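Local coordinates for protein lactate racemase (Thermoanaerobacterium thermosaccharolyticum, PDB 2YJG) that interconverts the D- and L-isomers of lactate, using a nickel pincer cofactor derived from nicotinic acid mononucleotide that is absent from this apoprotein, at residues Pro173-Phe179 with Ala210-Leu215; Ala270-Pro276 with Ser420-Lys426. One frame throughout, in Å; residues are numbered along the deposited sequence.

Contact 1 of 2, residues Pro173-Phe179 with Ala210-Leu215; sequences PHFFAGF and ARTGVL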
ATOM      1  N   PRO A 173     -14.184  27.389  -1.416  1.00 10.67           N
ATOM      2  CA  PRO A 173     -14.506  28.161  -2.594  1.00 11.71           C
ATOM      3  C   PRO A 173     -13.613  27.751  -3.734  1.00 12.04           C
ATOM      4  O   PRO A 173     -12.514  27.278  -3.497  1.00 12.33           O
ATOM      5  CB  PRO A 173     -14.150  29.587  -2.163  1.00 11.84           C
ATOM      6  CG  PRO A 173     -14.327  29.569  -0.661  1.00 12.91           C
ATOM      7  CD  PRO A 173     -13.832  28.251  -0.279  1.00 12.44           C
ATOM      8  N   HIS A 174     -14.059  27.969  -4.951  1.00 11.20           N
ATOM      9  CA  HIS A 174     -13.221  27.707  -6.141  1.00 10.81           C
ATOM     10  C   HIS A 174     -13.451  28.805  -7.153  1.00 11.10           C
ATOM     11  O   HIS A 174     -14.629  29.149  -7.494  1.00  9.82           O
ATOM     12  CB  HIS A 174     -13.519  26.313  -6.699  1.00 11.38           C
ATOM     13  CG  HIS A 174     -12.748  26.004  -7.933  1.00 13.24           C
ATOM     14  ND1 HIS A 174     -11.676  25.131  -7.978  1.00 20.25           N
ATOM     15  CD2 HIS A 174     -12.891  26.492  -9.186  1.00  4.85           C
ATOM     16  CE1 HIS A 174     -11.202  25.102  -9.223  1.00 11.80           C
ATOM     17  NE2 HIS A 174     -11.925  25.922  -9.962  1.00 17.43           N
ATOM     18  N   PHE A 175     -12.363  29.354  -7.665  1.00 10.51           N
ATOM     19  CA  PHE A 175     -12.414  30.594  -8.410  1.00 10.06           C
ATOM     20  C   PHE A 175     -13.110  30.559  -9.790  1.00 11.66           C
ATOM     21  O   PHE A 175     -13.365  31.633 -10.371  1.00 12.78           O
ATOM     22  CB  PHE A 175     -11.050  31.236  -8.511  1.00 10.85           C
ATOM     23  CG  PHE A 175     -10.039  30.544  -9.435  1.00  9.12           C
ATOM     24  CD1 PHE A 175      -9.944  29.155  -9.512  1.00 14.53           C
ATOM     25  CD2 PHE A 175      -9.143  31.307 -10.158  1.00 13.63           C
ATOM     26  CE1 PHE A 175      -9.028  28.588 -10.322  1.00 15.69           C
ATOM     27  CE2 PHE A 175      -8.182  30.716 -10.971  1.00 15.26           C
ATOM     28  CZ  PHE A 175      -8.131  29.318 -11.000  1.00 14.68           C
ATOM     29  N   PHE A 176     -13.380  29.374 -10.330  1.00 12.20           N
ATOM     30  CA  PHE A 176     -14.305  29.320 -11.498  1.00 12.40           C
ATOM     31  C   PHE A 176     -15.413  28.281 -11.449  1.00 11.91           C
ATOM     32  O   PHE A 176     -16.363  28.443 -12.162  1.00 12.11           O
ATOM     33  CB  PHE A 176     -13.546  29.247 -12.848  1.00 12.19           C
ATOM     34  CG  PHE A 176     -12.618  28.097 -12.989  1.00 12.93           C
ATOM     35  CD1 PHE A 176     -13.087  26.871 -13.433  1.00 15.16           C
ATOM     36  CD2 PHE A 176     -11.242  28.258 -12.783  1.00 14.03           C
ATOM     37  CE1 PHE A 176     -12.233  25.787 -13.619  1.00 18.55           C
ATOM     38  CE2 PHE A 176     -10.362  27.188 -12.972  1.00 16.81           C
ATOM     39  CZ  PHE A 176     -10.841  25.949 -13.379  1.00 17.71           C
ATOM     40  N   ALA A 177     -15.285  27.213 -10.669  1.00  9.95           N
ATOM     41  CA  ALA A 177     -16.372  26.274 -10.443  1.00 10.79           C
ATOM     42  C   ALA A 177     -17.271  26.646  -9.260  1.00 12.10           C
ATOM     43  O   ALA A 177     -18.201  25.927  -8.951  1.00 12.70           O
ATOM     44  CB  ALA A 177     -15.812  24.849 -10.206  1.00  9.99           C
ATOM     45  N   GLY A 178     -16.974  27.760  -8.594  1.00 12.50           N
ATOM     46  CA  GLY A 178     -17.811  28.268  -7.494  1.00 11.36           C
ATOM     47  C   GLY A 178     -17.387  27.687  -6.181  1.00 11.79           C
ATOM     48  O   GLY A 178     -16.941  28.406  -5.266  1.00 10.92           O
ATOM     49  N   PHE A 179     -17.548  26.369  -6.075  1.00 11.85           N
ATOM     50  CA  PHE A 179     -17.050  25.612  -4.928  1.00 12.01           C
ATOM     51  C   PHE A 179     -16.483  24.290  -5.385  1.00 11.53           C
ATOM     52  O   PHE A 179     -16.830  23.799  -6.440  1.00 11.66           O
ATOM     53  CB  PHE A 179     -18.187  25.320  -3.914  1.00 12.87           C
ATOM     54  CG  PHE A 179     -18.817  26.535  -3.343  1.00  8.48           C
ATOM     55  CD1 PHE A 179     -19.838  27.192  -3.987  1.00 11.86           C
ATOM     56  CD2 PHE A 179     -18.451  26.959  -2.095  1.00 10.07           C
ATOM     57  CE1 PHE A 179     -20.416  28.359  -3.428  1.00 13.10           C
ATOM     58  CE2 PHE A 179     -19.003  28.094  -1.498  1.00 12.57           C
ATOM     59  CZ  PHE A 179     -20.012  28.809  -2.170  1.00 11.09           C
ATOM     60  N   ALA A 210     -18.760  32.158 -14.079  1.00  9.94           N
ATOM     61  CA  ALA A 210     -17.693  31.224 -13.773  1.00  9.44           C
ATOM     62  C   ALA A 210     -16.729  31.944 -12.822  1.00  9.69           C
ATOM     63  O   ALA A 210     -15.696  32.480 -13.239  1.00  9.96           O
ATOM     64  CB  ALA A 210     -16.982  30.792 -15.115  1.00  8.08           C
ATOM     65  N   ARG A 211     -17.163  32.075 -11.568  1.00 11.33           N
ATOM     66  CA  ARG A 211     -16.475  32.902 -10.570  1.00 10.00           C
ATOM     67  C   ARG A 211     -16.563  32.262  -9.174  1.00 12.23           C
ATOM     68  O   ARG A 211     -17.405  31.394  -8.906  1.00  9.55           O
ATOM     69  CB  ARG A 211     -17.133  34.268 -10.469  1.00 11.60           C
ATOM     70  CG  ARG A 211     -16.930  35.172 -11.676  1.00 12.61           C
ATOM     71  CD  ARG A 211     -15.576  35.479 -12.028  1.00 15.73           C
ATOM     72  NE  ARG A 211     -15.670  36.451 -13.121  1.00 15.30           N
ATOM     73  CZ  ARG A 211     -15.886  36.122 -14.390  1.00 16.53           C
ATOM     74  NH1 ARG A 211     -15.896  34.833 -14.765  1.00 11.00           N
ATOM     75  NH2 ARG A 211     -16.011  37.106 -15.291  1.00 19.08           N
ATOM     76  N   THR A 212     -15.705  32.742  -8.286  1.00 11.34           N
ATOM     77  CA  THR A 212     -15.680  32.222  -6.894  1.00 10.46           C
ATOM     78  C   THR A 212     -17.026  32.321  -6.222  1.00 10.39           C
ATOM     79  O   THR A 212     -17.639  33.374  -6.208  1.00 10.29           O
ATOM     80  CB  THR A 212     -14.706  33.028  -6.107  1.00  9.85           C
ATOM     81  OG1 THR A 212     -13.520  33.185  -6.890  1.00  8.48           O
ATOM     82  CG2 THR A 212     -14.311  32.342  -4.824  1.00 11.76           C
ATOM     83  N   GLY A 213     -17.438  31.197  -5.637  1.00 11.29           N
ATOM     84  CA  GLY A 213     -18.656  31.090  -4.901  1.00 12.52           C
ATOM     85  C   GLY A 213     -19.966  31.213  -5.663  1.00 12.72           C
ATOM     86  O   GLY A 213     -21.038  31.363  -5.037  1.00 12.71           O
ATOM     87  N   VAL A 214     -19.886  31.171  -6.982  1.00 12.02           N
ATOM     88  CA  VAL A 214     -21.049  31.201  -7.884  1.00 12.23           C
ATOM     89  C   VAL A 214     -21.351  29.858  -8.539  1.00 12.25           C
ATOM     90  O   VAL A 214     -20.493  29.276  -9.251  1.00 12.73           O
ATOM     91  CB  VAL A 214     -20.835  32.280  -9.000  1.00 13.40           C
ATOM     92  CG1 VAL A 214     -22.086  32.296  -9.894  1.00  9.99           C
ATOM     93  CG2 VAL A 214     -20.574  33.640  -8.361  1.00 12.46           C
ATOM     94  N   LEU A 215     -22.557  29.331  -8.271  1.00 12.45           N
ATOM     95  CA  LEU A 215     -23.029  28.097  -8.833  1.00 12.77           C
ATOM     96  C   LEU A 215     -24.175  28.355  -9.826  1.00 14.05           C
ATOM     97  O   LEU A 215     -24.194  27.804 -10.894  1.00 14.38           O
ATOM     98  CB  LEU A 215     -23.544  27.212  -7.706  1.00 13.45           C
ATOM     99  CG  LEU A 215     -22.514  26.728  -6.654  1.00 10.95           C
ATOM    100  CD1 LEU A 215     -23.094  25.793  -5.575  1.00 11.77           C
ATOM    101  CD2 LEU A 215     -21.353  26.009  -7.327  1.00 13.40           C
TER
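Gly213 N donates to Gly178 O at 2.9 Å, meeting a lone pair in the carbonyl plane, although the bend at the hydrogen (139°) is marked. The donor sits in the type II beta turn Arg211-Val214, and the acceptor lies on the short antiparallel hairpin of 173-174 and 178-179, where Gly178 O also receives His174 N. Thr212 leans on the same hairpin: its OG1 is 3.2 Å from Phe175 CA, and its CG2, anti to the backbone N, rests on Pro173 CB. Thr212 CA points its hydrogen almost straight (168°) at His174 O, 3.3 Å away. At Gly178 a CB would fall too close to Val214 O and Leu215 CD2, and the positive phi (89°) also favours glycine. Phe179 and Leu215 cross at about a right angle, with Leu215 CG 3.8 Å from Phe179 CD1 at the ring edge; Val266 of helix 257-270 also touches that ring. On the far side of the hairpin lies His174, by similarity a proton donor/acceptor of the racemase active site, close to Lys184. Its ring meets that of Phe176, which also meets His200: His174 NE2 lies 3.4 Å above the plane of the Phe176 ring, over its centre.

Contact 2 of 2, residues Ala270-Pro276 with Ser420-Lys426; sequences ATVNAKP and SVIVREK
Five backbone hydrogen bonds join Ala270-Ala274 to Ile422-Lys426. The straightest runs from Arg424 N to Val272 O, 2.8 Å long with 174° at the hydrogen, and it arrives nearly along the C=O axis. Val272 N to Ile422 O (2.9 Å) and Ala274 N to Arg424 O (2.8 Å) return the donation from the other strand, while Ile422 N to Ala270 O and Lys426 N to Ala274 O close the two ends, each donor standing above the carbonyl plane. Thr271 CA and Asn273 CA add C-H...O contacts to Ile422 O and Arg424 O. Val272 thus bonds through N and O to residues two apart, Ile422 and Arg424, and the strand axes, 4.6 Å apart, run the same way (35° between directions): strand 271-277, directly after helix 257-270, forms a two-stranded parallel sheet with the C-terminal strand 422-425. On one face, Thr271 and Ile422 cross obliquely: OG1, beside the backbone N, meets Ile422 CD1 at 3.9 Å and bonds back to Ser267 O of the helix, while CG2 lies against Arg424 CB. A glycine in place of Thr271 would probably leave Ser267 O without this hydroxyl partner and a gap beside Ile422 CD1 and Arg424 CB. Opposite, Val272 CG2 packs on Val423 CG2 and Val272 CG1 on Val421 CG1. Val423 turns its other methyl, CG1, to Ala274 CB, 3.6 Å away, and Ala302 of helix 293-305 touches Val421 and Val423 on this face. At the outer end, Lys426 bends at chi3 (-85°), laying CE 3.5 Å from Asn273 O.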
ATOM      1  N   ALA A 270     -16.949  32.184   4.511  1.00 17.73           N
ATOM      2  CA  ALA A 270     -15.907  32.712   3.612  1.00 17.63           C
ATOM      3  C   ALA A 270     -16.247  34.038   2.951  1.00 16.30           C
ATOM      4  O   ALA A 270     -15.349  34.690   2.430  1.00 18.30           O
ATOM      5  CB  ALA A 270     -15.585  31.671   2.572  1.00 17.34           C
ATOM      6  N   THR A 271     -17.516  34.464   2.935  1.00 17.18           N
ATOM      7  CA  THR A 271     -17.888  35.679   2.181  1.00 16.68           C
ATOM      8  C   THR A 271     -17.392  36.927   2.883  1.00 17.30           C
ATOM      9  O   THR A 271     -17.583  37.062   4.068  1.00 18.07           O
ATOM     10  CB  THR A 271     -19.378  35.761   1.875  1.00 17.28           C
ATOM     11  OG1 THR A 271     -19.735  34.585   1.135  1.00 17.70           O
ATOM     12  CG2 THR A 271     -19.731  37.028   1.035  1.00 18.35           C
ATOM     13  N   VAL A 272     -16.730  37.816   2.162  1.00 15.89           N
ATOM     14  CA  VAL A 272     -16.361  39.129   2.706  1.00 17.03           C
ATOM     15  C   VAL A 272     -16.895  40.196   1.775  1.00 18.11           C
ATOM     16  O   VAL A 272     -16.985  39.992   0.559  1.00 17.80           O
ATOM     17  CB  VAL A 272     -14.846  39.253   2.878  1.00 16.17           C
ATOM     18  CG1 VAL A 272     -14.354  38.198   3.863  1.00 18.68           C
ATOM     19  CG2 VAL A 272     -14.131  39.161   1.481  1.00 14.38           C
ATOM     20  N   ASN A 273     -17.290  41.330   2.344  1.00 19.16           N
ATOM     21  CA  ASN A 273     -17.915  42.396   1.594  1.00 19.77           C
ATOM     22  C   ASN A 273     -16.911  43.511   1.375  1.00 20.52           C
ATOM     23  O   ASN A 273     -16.393  44.082   2.360  1.00 21.84           O
ATOM     24  CB  ASN A 273     -19.163  42.894   2.366  1.00 21.84           C
ATOM     25  CG  ASN A 273     -20.180  41.779   2.629  1.00 24.20           C
ATOM     26  OD1 ASN A 273     -20.441  41.396   3.782  1.00 34.14           O
ATOM     27  ND2 ASN A 273     -20.751  41.258   1.570  1.00 20.81           N
ATOM     28  N   ALA A 274     -16.590  43.809   0.121  1.00 18.45           N
ATOM     29  CA  ALA A 274     -15.561  44.792  -0.212  1.00 19.71           C
ATOM     30  C   ALA A 274     -16.106  46.074  -0.863  1.00 20.01           C
ATOM     31  O   ALA A 274     -16.866  46.010  -1.811  1.00 20.30           O
ATOM     32  CB  ALA A 274     -14.524  44.126  -1.191  1.00 20.50           C
ATOM     33  N   LYS A 275     -15.719  47.242  -0.359  1.00 19.93           N
ATOM     34  CA  LYS A 275     -15.848  48.500  -1.083  1.00 19.84           C
ATOM     35  C   LYS A 275     -14.623  48.623  -1.989  1.00 19.54           C
ATOM     36  O   LYS A 275     -13.476  48.721  -1.504  1.00 19.93           O
ATOM     37  CB  LYS A 275     -15.936  49.713  -0.138  1.00 19.69           C
ATOM     38  CG  LYS A 275     -15.589  51.034  -0.863  1.00 24.09           C
ATOM     39  CD  LYS A 275     -16.091  52.320  -0.116  1.00 30.59           C
ATOM     40  CE  LYS A 275     -15.833  53.586  -0.997  1.00 34.15           C
ATOM     41  NZ  LYS A 275     -16.025  54.852  -0.229  1.00 38.00           N
ATOM     42  N   PRO A 276     -14.833  48.644  -3.306  1.00 19.49           N
ATOM     43  CA  PRO A 276     -13.595  48.558  -4.080  1.00 19.37           C
ATOM     44  C   PRO A 276     -12.620  49.732  -3.861  1.00 20.32           C
ATOM     45  O   PRO A 276     -13.029  50.905  -3.655  1.00 18.17           O
ATOM     46  CB  PRO A 276     -14.060  48.424  -5.527  1.00 20.44           C
ATOM     47  CG  PRO A 276     -15.576  48.118  -5.467  1.00 21.14           C
ATOM     48  CD  PRO A 276     -16.049  48.693  -4.144  1.00 20.55           C
ATOM     49  N   SER A 420      -8.881  31.772   0.512  1.00 20.92           N
ATOM     50  CA  SER A 420      -9.927  31.317   1.407  1.00 20.41           C
ATOM     51  C   SER A 420     -11.273  32.087   1.372  1.00 19.79           C
ATOM     52  O   SER A 420     -12.227  31.659   1.999  1.00 22.11           O
ATOM     53  CB  SER A 420      -9.399  31.409   2.843  1.00 21.02           C
ATOM     54  OG  SER A 420      -9.230  32.787   3.249  1.00 24.13           O
ATOM     55  N   VAL A 421     -11.349  33.225   0.705  1.00 17.68           N
ATOM     56  CA  VAL A 421     -12.499  34.066   0.768  1.00 17.20           C
ATOM     57  C   VAL A 421     -13.296  34.070  -0.548  1.00 16.80           C
ATOM     58  O   VAL A 421     -12.763  33.733  -1.630  1.00 14.48           O
ATOM     59  CB  VAL A 421     -12.070  35.522   1.107  1.00 17.40           C
ATOM     60  CG1 VAL A 421     -11.442  35.594   2.532  1.00 17.83           C
ATOM     61  CG2 VAL A 421     -11.087  36.077   0.092  1.00 18.77           C
ATOM     62  N   ILE A 422     -14.546  34.530  -0.426  1.00 14.13           N
ATOM     63  CA  ILE A 422     -15.411  34.865  -1.540  1.00 13.09           C
ATOM     64  C   ILE A 422     -15.621  36.356  -1.405  1.00 13.43           C
ATOM     65  O   ILE A 422     -16.319  36.815  -0.476  1.00 15.41           O
ATOM     66  CB  ILE A 422     -16.790  34.129  -1.452  1.00 10.28           C
ATOM     67  CG1 ILE A 422     -16.581  32.602  -1.544  1.00 11.67           C
ATOM     68  CG2 ILE A 422     -17.765  34.544  -2.538  1.00 12.81           C
ATOM     69  CD1 ILE A 422     -17.767  31.904  -0.969  1.00 10.06           C
ATOM     70  N   VAL A 423     -15.055  37.122  -2.342  1.00 12.80           N
ATOM     71  CA  VAL A 423     -15.166  38.586  -2.238  1.00 14.28           C
ATOM     72  C   VAL A 423     -16.441  39.037  -2.972  1.00 16.87           C
ATOM     73  O   VAL A 423     -16.557  38.837  -4.171  1.00 15.08           O
ATOM     74  CB  VAL A 423     -13.956  39.298  -2.803  1.00 13.71           C
ATOM     75  CG1 VAL A 423     -14.154  40.916  -2.764  1.00 12.76           C
ATOM     76  CG2 VAL A 423     -12.681  38.884  -2.081  1.00 12.57           C
ATOM     77  N   ARG A 424     -17.341  39.689  -2.237  1.00 19.43           N
ATOM     78  CA  ARG A 424     -18.557  40.218  -2.748  1.00 22.24           C
ATOM     79  C   ARG A 424     -18.476  41.722  -2.685  1.00 24.42           C
ATOM     80  O   ARG A 424     -18.145  42.264  -1.647  1.00 23.07           O
ATOM     81  CB  ARG A 424     -19.668  39.693  -1.872  1.00 22.76           C
ATOM     82  CG  ARG A 424     -21.086  40.092  -2.247  1.00 28.26           C
ATOM     83  CD  ARG A 424     -21.875  40.356  -0.942  1.00 35.07           C
ATOM     84  NE  ARG A 424     -23.263  40.812  -1.099  1.00 38.65           N
ATOM     85  CZ  ARG A 424     -23.673  42.087  -1.091  1.00 44.38           C
ATOM     86  NH1 ARG A 424     -22.820  43.110  -0.943  1.00 44.83           N
ATOM     87  NH2 ARG A 424     -24.977  42.351  -1.233  1.00 47.02           N
ATOM     88  N   GLU A 425     -18.718  42.382  -3.818  1.00 27.61           N
ATOM     89  CA  GLU A 425     -18.792  43.838  -3.901  1.00 31.11           C
ATOM     90  C   GLU A 425     -19.948  44.395  -3.093  1.00 32.63           C
ATOM     91  O   GLU A 425     -21.097  43.957  -3.224  1.00 33.44           O
ATOM     92  CB  GLU A 425     -18.930  44.277  -5.360  1.00 32.33           C
ATOM     93  CG  GLU A 425     -18.874  45.794  -5.601  1.00 34.89           C
ATOM     94  CD  GLU A 425     -18.570  46.141  -7.064  1.00 38.55           C
ATOM     95  OE1 GLU A 425     -18.065  45.264  -7.792  1.00 37.27           O
ATOM     96  OE2 GLU A 425     -18.820  47.299  -7.479  1.00 42.05           O
ATOM     97  N   LYS A 426     -19.634  45.397  -2.282  1.00 34.56           N
ATOM     98  CA  LYS A 426     -20.551  45.899  -1.247  1.00 36.63           C
ATOM     99  C   LYS A 426     -21.660  46.781  -1.819  1.00 37.23           C
ATOM    100  O   LYS A 426     -22.828  46.591  -1.450  1.00 38.52           O
ATOM    101  CB  LYS A 426     -19.732  46.665  -0.202  1.00 37.00           C
ATOM    102  CG  LYS A 426     -20.431  47.025   1.066  1.00 39.39           C
ATOM    103  CD  LYS A 426     -19.476  47.742   2.004  1.00 40.59           C
ATOM    104  CE  LYS A 426     -18.662  46.760   2.834  1.00 40.56           C
ATOM    105  NZ  LYS A 426     -17.421  47.397   3.395  1.00 41.92           N
TER

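In the fold
Contact 1 closes before contact 2 opens along the chain, and their centres lie 13 Å apart. The first lies in the N-terminal region and the second in the C-terminal one, consistent with a place where the two regions pack together. Helix 257-270 bridges them: its Val266 touches Pro173, its Cys263 touches Phe179, and its last residue, Ala270, starts contact 2. Direct packing joins them as well, with Pro173 CG 3.9 Å from Ile422 CG1 and Thr212 CG2 3.8 Å from Val421 O. The C-terminal strand thus backs the hairpin bearing His174, whose side chain is about 9 Å from that of Ile422.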